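Local atomic coordinates of probable amidase (Thermus thermophilus, PDB entry 2DC0), a protein that is probably an amidase, a member of a family built on a mixed beta-sheet core covered by helices. Residues 243-255 / 370-384. Sequence-based numbering, arbitrary orientation.
Sequences DFLEGRLGVEVRK and LESGRKGHREAFITL
E371 pairs reciprocally with L249, joining the type I turn that closes the hairpin of strands 367-370 and 373-376 to the loop between helices 242-245 and 251-263, at the periphery of this amidase fold. The N-H of L249 gives a 3.1 Å bond to E371 OE2, and its O receives E371 N at 2.9 Å. E371 CG sits between its own backbone N and carbonyl carbon (chi1 67°); beyond it the chain runs extended along the loop and delivers OE2 to two donors. L249 N meets OE2 from above the carboxylate plane, while R254 NH1 arrives from the opposite face on the syn side, making a salt bridge of 3.0 Å. Guanidinium and carboxylate are nearly coplanar, 26° apart, and L249 CD1 covers the centre of one guanidinium face. Beside them, G247 adopts a positive phi within the type II turn 245-248, its bare CA 3.5 Å from E371 CG and 3.9 Å from S372 CB.

Deeper in, L384 sends its two methyls to different neighbours, so a branched apolar side chain fits this buried place: CD2 touches L245 CD2 at 3.7 Å and CD1 meets L249 CD2, each pair crossing at about a right angle. The extended R248 lays one guanidinium face against T383 CG2, with like-charged K375 NZ at its edge; E379, salt-bridged to K375, probably eases that repulsion. A water links R248 O to A380 O. In hairpin turn 370-373, the short hydroxyl of S372 reaches G247 O, OG donating to an in-plane lone pair at 2.7 Å.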
ATOM      1  N   ASP A 243     -10.397   8.096 -17.905  1.00 18.37           N
ATOM      2  CA  ASP A 243     -10.455   9.366 -17.190  1.00 19.06           C
ATOM      3  C   ASP A 243      -9.051   9.836 -16.794  1.00 20.09           C
ATOM      4  O   ASP A 243      -8.725  11.019 -16.919  1.00 20.63           O
ATOM      5  CB  ASP A 243     -11.418   9.295 -15.972  1.00 19.04           C
ATOM      6  CG  ASP A 243     -11.050   8.216 -14.944  1.00 19.90           C
ATOM      7  OD1 ASP A 243     -10.155   7.380 -15.188  1.00 20.76           O
ATOM      8  OD2 ASP A 243     -11.690   8.207 -13.871  1.00 20.91           O
ATOM      9  N   PHE A 244      -8.210   8.902 -16.359  1.00 19.07           N
ATOM     10  CA  PHE A 244      -6.837   9.226 -15.984  1.00 19.32           C
ATOM     11  C   PHE A 244      -6.042   9.714 -17.201  1.00 19.37           C
ATOM     12  O   PHE A 244      -5.218  10.628 -17.098  1.00 20.07           O
ATOM     13  CB  PHE A 244      -6.144   7.992 -15.402  1.00 17.83           C
ATOM     14  CG  PHE A 244      -4.702   8.217 -15.047  1.00 19.47           C
ATOM     15  CD1 PHE A 244      -4.356   8.994 -13.948  1.00 20.03           C
ATOM     16  CD2 PHE A 244      -3.687   7.672 -15.829  1.00 21.55           C
ATOM     17  CE1 PHE A 244      -3.013   9.226 -13.632  1.00 20.28           C
ATOM     18  CE2 PHE A 244      -2.340   7.897 -15.526  1.00 20.32           C
ATOM     19  CZ  PHE A 244      -2.005   8.674 -14.429  1.00 19.77           C
ATOM     20  N   LEU A 245      -6.293   9.103 -18.354  1.00 19.04           N
ATOM     21  CA  LEU A 245      -5.575   9.450 -19.588  1.00 19.98           C
ATOM     22  C   LEU A 245      -6.096  10.685 -20.310  1.00 20.43           C
ATOM     23  O   LEU A 245      -5.410  11.258 -21.159  1.00 19.65           O
ATOM     24  CB  LEU A 245      -5.607   8.266 -20.556  1.00 18.64           C
ATOM     25  CG  LEU A 245      -4.866   7.000 -20.118  1.00 18.51           C
ATOM     26  CD1 LEU A 245      -5.152   5.877 -21.108  1.00 18.05           C
ATOM     27  CD2 LEU A 245      -3.371   7.278 -20.039  1.00 16.00           C
ATOM     28  N   GLU A 246      -7.312  11.087 -19.975  1.00 21.69           N
ATOM     29  CA  GLU A 246      -7.933  12.244 -20.595  1.00 22.21           C
ATOM     30  C   GLU A 246      -7.006  13.460 -20.665  1.00 21.33           C
ATOM     31  O   GLU A 246      -6.586  13.996 -19.644  1.00 19.79           O
ATOM     32  CB  GLU A 246      -9.206  12.591 -19.825  1.00 24.79           C
ATOM     33  CG  GLU A 246     -10.035  13.681 -20.450  1.00 31.36           C
ATOM     34  CD  GLU A 246     -11.412  13.752 -19.835  1.00 35.24           C
ATOM     35  OE1 GLU A 246     -12.238  12.864 -20.129  1.00 40.33           O
ATOM     36  OE2 GLU A 246     -11.665  14.682 -19.045  1.00 38.73           O
ATOM     37  N   GLY A 247      -6.680  13.872 -21.889  1.00 21.16           N
ATOM     38  CA  GLY A 247      -5.824  15.027 -22.095  1.00 21.44           C
ATOM     39  C   GLY A 247      -4.345  14.854 -21.786  1.00 22.12           C
ATOM     40  O   GLY A 247      -3.577  15.809 -21.892  1.00 22.67           O
ATOM     41  N   ARG A 248      -3.920  13.650 -21.426  1.00 21.74           N
ATOM     42  CA  ARG A 248      -2.515  13.442 -21.093  1.00 22.74           C
ATOM     43  C   ARG A 248      -1.686  12.727 -22.156  1.00 21.23           C
ATOM     44  O   ARG A 248      -0.519  12.412 -21.935  1.00 22.19           O
ATOM     45  CB  ARG A 248      -2.401  12.714 -19.751  1.00 24.81           C
ATOM     46  CG  ARG A 248      -2.946  13.537 -18.582  1.00 27.63           C
ATOM     47  CD  ARG A 248      -2.341  13.113 -17.256  1.00 31.35           C
ATOM     48  NE  ARG A 248      -2.875  13.860 -16.116  1.00 33.33           N
ATOM     49  CZ  ARG A 248      -2.486  15.078 -15.740  1.00 36.37           C
ATOM     50  NH1 ARG A 248      -1.543  15.729 -16.411  1.00 33.79           N
ATOM     51  NH2 ARG A 248      -3.042  15.647 -14.674  1.00 39.13           N
ATOM     52  N   LEU A 249      -2.285  12.480 -23.314  1.00 19.38           N
ATOM     53  CA  LEU A 249      -1.581  11.820 -24.403  1.00 19.44           C
ATOM     54  C   LEU A 249      -1.434  12.775 -25.581  1.00 19.95           C
ATOM     55  O   LEU A 249      -2.218  13.711 -25.730  1.00 18.84           O
ATOM     56  CB  LEU A 249      -2.362  10.584 -24.863  1.00 20.41           C
ATOM     57  CG  LEU A 249      -2.528   9.452 -23.848  1.00 19.30           C
ATOM     58  CD1 LEU A 249      -3.337   8.326 -24.469  1.00 20.44           C
ATOM     59  CD2 LEU A 249      -1.163   8.956 -23.413  1.00 17.60           C
ATOM     60  N   GLY A 250      -0.415  12.550 -26.404  1.00 19.60           N
ATOM     61  CA  GLY A 250      -0.242  13.373 -27.582  1.00 18.31           C
ATOM     62  C   GLY A 250      -1.195  12.782 -28.610  1.00 19.06           C
ATOM     63  O   GLY A 250      -1.499  11.594 -28.548  1.00 17.04           O
ATOM     64  N   VAL A 251      -1.679  13.596 -29.542  1.00 19.42           N
ATOM     65  CA  VAL A 251      -2.614  13.131 -30.573  1.00 20.39           C
ATOM     66  C   VAL A 251      -2.227  11.828 -31.288  1.00 20.65           C
ATOM     67  O   VAL A 251      -3.078  10.959 -31.489  1.00 19.98           O
ATOM     68  CB  VAL A 251      -2.837  14.226 -31.652  1.00 22.24           C
ATOM     69  CG1 VAL A 251      -3.715  13.684 -32.779  1.00 25.22           C
ATOM     70  CG2 VAL A 251      -3.508  15.448 -31.021  1.00 24.77           C
ATOM     71  N   GLU A 252      -0.958  11.694 -31.671  1.00 19.73           N
ATOM     72  CA  GLU A 252      -0.507  10.497 -32.384  1.00 20.86           C
ATOM     73  C   GLU A 252      -0.458   9.230 -31.530  1.00 19.58           C
ATOM     74  O   GLU A 252      -0.764   8.141 -32.018  1.00 18.98           O
ATOM     75  CB  GLU A 252       0.870  10.728 -33.026  1.00 21.56           C
ATOM     76  CG  GLU A 252       0.903  11.787 -34.135  1.00 26.15           C
ATOM     77  CD  GLU A 252      -0.197  11.599 -35.177  1.00 28.12           C
ATOM     78  OE1 GLU A 252      -0.337  10.483 -35.726  1.00 31.03           O
ATOM     79  OE2 GLU A 252      -0.920  12.577 -35.457  1.00 27.66           O
ATOM     80  N   VAL A 253      -0.053   9.359 -30.271  1.00 18.50           N
ATOM     81  CA  VAL A 253       0.001   8.200 -29.388  1.00 17.58           C
ATOM     82  C   VAL A 253      -1.434   7.813 -29.052  1.00 18.12           C
ATOM     83  O   VAL A 253      -1.759   6.631 -28.911  1.00 16.20           O
ATOM     84  CB  VAL A 253       0.814   8.513 -28.108  1.00 18.28           C
ATOM     85  CG1 VAL A 253       0.615   7.425 -27.060  1.00 16.12           C
ATOM     86  CG2 VAL A 253       2.298   8.617 -28.468  1.00 18.42           C
ATOM     87  N   ARG A 254      -2.298   8.816 -28.947  1.00 17.69           N
ATOM     88  CA  ARG A 254      -3.707   8.568 -28.671  1.00 17.26           C
ATOM     89  C   ARG A 254      -4.261   7.683 -29.783  1.00 16.58           C
ATOM     90  O   ARG A 254      -5.002   6.737 -29.530  1.00 16.21           O
ATOM     91  CB  ARG A 254      -4.482   9.883 -28.658  1.00 19.06           C
ATOM     92  CG  ARG A 254      -5.969   9.711 -28.445  1.00 22.23           C
ATOM     93  CD  ARG A 254      -6.323  10.167 -27.053  1.00 26.40           C
ATOM     94  NE  ARG A 254      -6.813   9.087 -26.225  1.00 30.52           N
ATOM     95  CZ  ARG A 254      -7.007   9.197 -24.917  1.00 29.59           C
ATOM     96  NH1 ARG A 254      -6.740  10.344 -24.300  1.00 28.10           N
ATOM     97  NH2 ARG A 254      -7.476   8.166 -24.232  1.00 30.61           N
ATOM     98  N   LYS A 255      -3.905   8.010 -31.021  1.00 17.43           N
ATOM     99  CA  LYS A 255      -4.374   7.244 -32.172  1.00 19.67           C
ATOM    100  C   LYS A 255      -3.823   5.822 -32.169  1.00 17.85           C
ATOM    101  O   LYS A 255      -4.554   4.865 -32.441  1.00 16.59           O
ATOM    102  CB  LYS A 255      -3.994   7.967 -33.471  1.00 22.62           C
ATOM    103  CG  LYS A 255      -4.742   9.294 -33.642  1.00 28.21           C
ATOM    104  CD  LYS A 255      -4.110  10.204 -34.692  1.00 31.85           C
ATOM    105  CE  LYS A 255      -4.172   9.607 -36.088  1.00 34.18           C
ATOM    106  NZ  LYS A 255      -3.625  10.580 -37.082  1.00 38.86           N
ATOM    107  N   LEU A 370       0.570  18.308 -25.967  1.00 23.99           N
ATOM    108  CA  LEU A 370      -0.324  17.195 -25.679  1.00 23.98           C
ATOM    109  C   LEU A 370      -1.656  17.518 -26.344  1.00 25.99           C
ATOM    110  O   LEU A 370      -1.861  18.633 -26.823  1.00 25.71           O
ATOM    111  CB  LEU A 370      -0.537  17.030 -24.172  1.00 23.17           C
ATOM    112  CG  LEU A 370       0.699  16.707 -23.328  1.00 22.18           C
ATOM    113  CD1 LEU A 370       0.279  16.459 -21.889  1.00 19.33           C
ATOM    114  CD2 LEU A 370       1.400  15.479 -23.902  1.00 22.04           C
ATOM    115  N   GLU A 371      -2.563  16.547 -26.363  1.00 24.46           N
ATOM    116  CA  GLU A 371      -3.868  16.745 -26.976  1.00 26.12           C
ATOM    117  C   GLU A 371      -4.646  17.873 -26.292  1.00 28.16           C
ATOM    118  O   GLU A 371      -5.569  18.447 -26.875  1.00 28.26           O
ATOM    119  CB  GLU A 371      -4.669  15.431 -26.937  1.00 24.19           C
ATOM    120  CG  GLU A 371      -5.082  14.964 -25.541  1.00 22.68           C
ATOM    121  CD  GLU A 371      -5.316  13.460 -25.470  1.00 22.01           C
ATOM    122  OE1 GLU A 371      -5.701  12.869 -26.499  1.00 21.87           O
ATOM    123  OE2 GLU A 371      -5.128  12.866 -24.385  1.00 20.91           O
ATOM    124  N   SER A 372      -4.252  18.202 -25.066  1.00 29.23           N
ATOM    125  CA  SER A 372      -4.916  19.248 -24.292  1.00 29.61           C
ATOM    126  C   SER A 372      -4.146  20.570 -24.240  1.00 29.64           C
ATOM    127  O   SER A 372      -4.554  21.497 -23.541  1.00 28.65           O
ATOM    128  CB  SER A 372      -5.146  18.761 -22.861  1.00 30.20           C
ATOM    129  OG  SER A 372      -3.906  18.457 -22.248  1.00 29.78           O
ATOM    130  N   GLY A 373      -3.035  20.656 -24.967  1.00 28.82           N
ATOM    131  CA  GLY A 373      -2.251  21.878 -24.968  1.00 28.86           C
ATOM    132  C   GLY A 373      -0.820  21.671 -24.502  1.00 28.76           C
ATOM    133  O   GLY A 373      -0.412  20.544 -24.222  1.00 28.94           O
ATOM    134  N   ARG A 374      -0.056  22.757 -24.412  1.00 29.40           N
ATOM    135  CA  ARG A 374       1.337  22.669 -23.984  1.00 30.10           C
ATOM    136  C   ARG A 374       1.442  22.177 -22.551  1.00 28.93           C
ATOM    137  O   ARG A 374       0.545  22.399 -21.742  1.00 29.68           O
ATOM    138  CB  ARG A 374       2.032  24.030 -24.107  1.00 33.51           C
ATOM    139  CG  ARG A 374       1.893  24.680 -25.473  1.00 39.66           C
ATOM    140  CD  ARG A 374       3.043  25.638 -25.758  1.00 43.59           C
ATOM    141  NE  ARG A 374       4.306  24.924 -25.934  1.00 46.47           N
ATOM    142  CZ  ARG A 374       4.539  24.042 -26.902  1.00 47.54           C
ATOM    143  NH1 ARG A 374       3.594  23.759 -27.791  1.00 48.17           N
ATOM    144  NH2 ARG A 374       5.717  23.437 -26.980  1.00 47.57           N
ATOM    145  N   LYS A 375       2.545  21.513 -22.235  1.00 27.12           N
ATOM    146  CA  LYS A 375       2.743  20.996 -20.890  1.00 25.68           C
ATOM    147  C   LYS A 375       4.237  20.835 -20.638  1.00 24.74           C
ATOM    148  O   LYS A 375       4.993  20.505 -21.552  1.00 23.30           O
ATOM    149  CB  LYS A 375       2.046  19.636 -20.747  1.00 28.06           C
ATOM    150  CG  LYS A 375       1.634  19.285 -19.325  1.00 32.28           C
ATOM    151  CD  LYS A 375       0.448  20.132 -18.877  1.00 36.50           C
ATOM    152  CE  LYS A 375       0.078  19.853 -17.422  1.00 39.92           C
ATOM    153  NZ  LYS A 375      -0.256  18.416 -17.196  1.00 42.56           N
ATOM    154  N   GLY A 376       4.660  21.078 -19.403  1.00 22.29           N
ATOM    155  CA  GLY A 376       6.064  20.923 -19.079  1.00 21.97           C
ATOM    156  C   GLY A 376       6.460  19.482 -19.347  1.00 22.16           C
ATOM    157  O   GLY A 376       5.652  18.573 -19.161  1.00 21.52           O
ATOM    158  N   HIS A 377       7.702  19.281 -19.781  1.00 22.84           N
ATOM    159  CA  HIS A 377       8.238  17.959 -20.102  1.00 21.68           C
ATOM    160  C   HIS A 377       8.108  16.941 -18.969  1.00 20.64           C
ATOM    161  O   HIS A 377       7.596  15.840 -19.174  1.00 20.12           O
ATOM    162  CB  HIS A 377       9.713  18.089 -20.510  1.00 21.81           C
ATOM    163  CG  HIS A 377      10.361  16.793 -20.907  1.00 20.86           C
ATOM    164  ND1 HIS A 377      10.645  15.792 -20.002  1.00 19.83           N
ATOM    165  CD2 HIS A 377      10.799  16.349 -22.108  1.00 19.89           C
ATOM    166  CE1 HIS A 377      11.231  14.787 -20.630  1.00 21.98           C
ATOM    167  NE2 HIS A 377      11.336  15.099 -21.909  1.00 19.55           N
ATOM    168  N   ARG A 378       8.568  17.307 -17.777  1.00 19.98           N
ATOM    169  CA  ARG A 378       8.510  16.399 -16.638  1.00 21.14           C
ATOM    170  C   ARG A 378       7.112  15.877 -16.350  1.00 20.48           C
ATOM    171  O   ARG A 378       6.899  14.668 -16.301  1.00 18.05           O
ATOM    172  CB  ARG A 378       9.073  17.064 -15.376  1.00 21.89           C
ATOM    173  CG  ARG A 378       9.002  16.168 -14.134  1.00 23.04           C
ATOM    174  CD  ARG A 378       9.859  16.699 -12.985  1.00 25.24           C
ATOM    175  NE  ARG A 378       9.892  15.771 -11.857  1.00 22.93           N
ATOM    176  CZ  ARG A 378       8.972  15.720 -10.897  1.00 26.02           C
ATOM    177  NH1 ARG A 378       7.939  16.548 -10.911  1.00 25.14           N
ATOM    178  NH2 ARG A 378       9.074  14.828  -9.924  1.00 24.94           N
ATOM    179  N   GLU A 379       6.158  16.785 -16.166  1.00 20.65           N
ATOM    180  CA  GLU A 379       4.797  16.372 -15.859  1.00 21.99           C
ATOM    181  C   GLU A 379       4.164  15.567 -16.991  1.00 20.43           C
ATOM    182  O   GLU A 379       3.389  14.649 -16.740  1.00 18.57           O
ATOM    183  CB  GLU A 379       3.929  17.592 -15.505  1.00 23.91           C
ATOM    184  CG  GLU A 379       2.492  17.237 -15.112  1.00 29.08           C
ATOM    185  CD  GLU A 379       1.789  18.347 -14.339  1.00 31.43           C
ATOM    186  OE1 GLU A 379       1.946  19.530 -14.707  1.00 34.37           O
ATOM    187  OE2 GLU A 379       1.064  18.033 -13.370  1.00 34.53           O
ATOM    188  N   ALA A 380       4.492  15.896 -18.236  1.00 20.66           N
ATOM    189  CA  ALA A 380       3.930  15.151 -19.359  1.00 19.84           C
ATOM    190  C   ALA A 380       4.473  13.715 -19.422  1.00 19.54           C
ATOM    191  O   ALA A 380       3.717  12.773 -19.673  1.00 18.84           O
ATOM    192  CB  ALA A 380       4.226  15.871 -20.673  1.00 19.94           C
ATOM    193  N   PHE A 381       5.771  13.555 -19.168  1.00 17.91           N
ATOM    194  CA  PHE A 381       6.437  12.250 -19.247  1.00 21.45           C
ATOM    195  C   PHE A 381       6.613  11.428 -17.977  1.00 23.63           C
ATOM    196  O   PHE A 381       7.157  10.323 -18.032  1.00 27.99           O
ATOM    197  CB  PHE A 381       7.818  12.413 -19.876  1.00 19.87           C
ATOM    198  CG  PHE A 381       7.787  12.669 -21.350  1.00 20.09           C
ATOM    199  CD1 PHE A 381       7.585  11.624 -22.244  1.00 18.62           C
ATOM    200  CD2 PHE A 381       7.979  13.954 -21.847  1.00 20.10           C
ATOM    201  CE1 PHE A 381       7.577  11.853 -23.619  1.00 19.94           C
ATOM    202  CE2 PHE A 381       7.973  14.197 -23.216  1.00 20.77           C
ATOM    203  CZ  PHE A 381       7.773  13.145 -24.106  1.00 20.50           C
ATOM    204  N   ILE A 382       6.247  11.924 -16.823  1.00 19.72           N
ATOM    205  CA  ILE A 382       6.317  11.153 -15.589  1.00 20.75           C
ATOM    206  C   ILE A 382       4.934  10.801 -15.034  1.00 19.72           C
ATOM    207  O   ILE A 382       4.767   9.792 -14.346  1.00 17.51           O
ATOM    208  CB  ILE A 382       7.151  11.921 -14.521  1.00 24.20           C
ATOM    209  CG1 ILE A 382       7.796  10.941 -13.550  1.00 26.33           C
ATOM    210  CG2 ILE A 382       6.272  12.909 -13.769  1.00 21.07           C
ATOM    211  CD1 ILE A 382       8.898  10.118 -14.160  1.00 32.94           C
ATOM    212  N   THR A 383       3.937  11.617 -15.360  1.00 17.94           N
ATOM    213  CA  THR A 383       2.581  11.390 -14.866  1.00 21.08           C
ATOM    214  C   THR A 383       1.984  10.028 -15.216  1.00 19.74           C
ATOM    215  O   THR A 383       1.268   9.439 -14.404  1.00 18.78           O
ATOM    216  CB  THR A 383       1.611  12.481 -15.373  1.00 23.45           C
ATOM    217  OG1 THR A 383       2.094  13.772 -14.977  1.00 26.44           O
ATOM    218  CG2 THR A 383       0.224  12.277 -14.781  1.00 26.19           C
ATOM    219  N   LEU A 384       2.267   9.484 -16.421  1.00 14.43           N
ATOM    220  CA  LEU A 384       1.744   8.193 -16.863  1.00 14.95           C
ATOM    221  C   LEU A 384       2.340   6.994 -16.126  1.00 14.51           C
ATOM    222  O   LEU A 384       1.683   5.968 -15.952  1.00 15.71           O
ATOM    223  CB  LEU A 384       1.985   8.017 -18.363  1.00 13.16           C
ATOM    224  CG  LEU A 384       1.288   9.045 -19.254  1.00 16.06           C
ATOM    225  CD1 LEU A 384       1.666   8.802 -20.703  1.00 14.28           C
ATOM    226  CD2 LEU A 384      -0.216   8.961 -19.058  1.00 17.95           C
TER
HETATM  227  O   HOH W   1       0.907  12.976 -19.690  1.00 17.19           O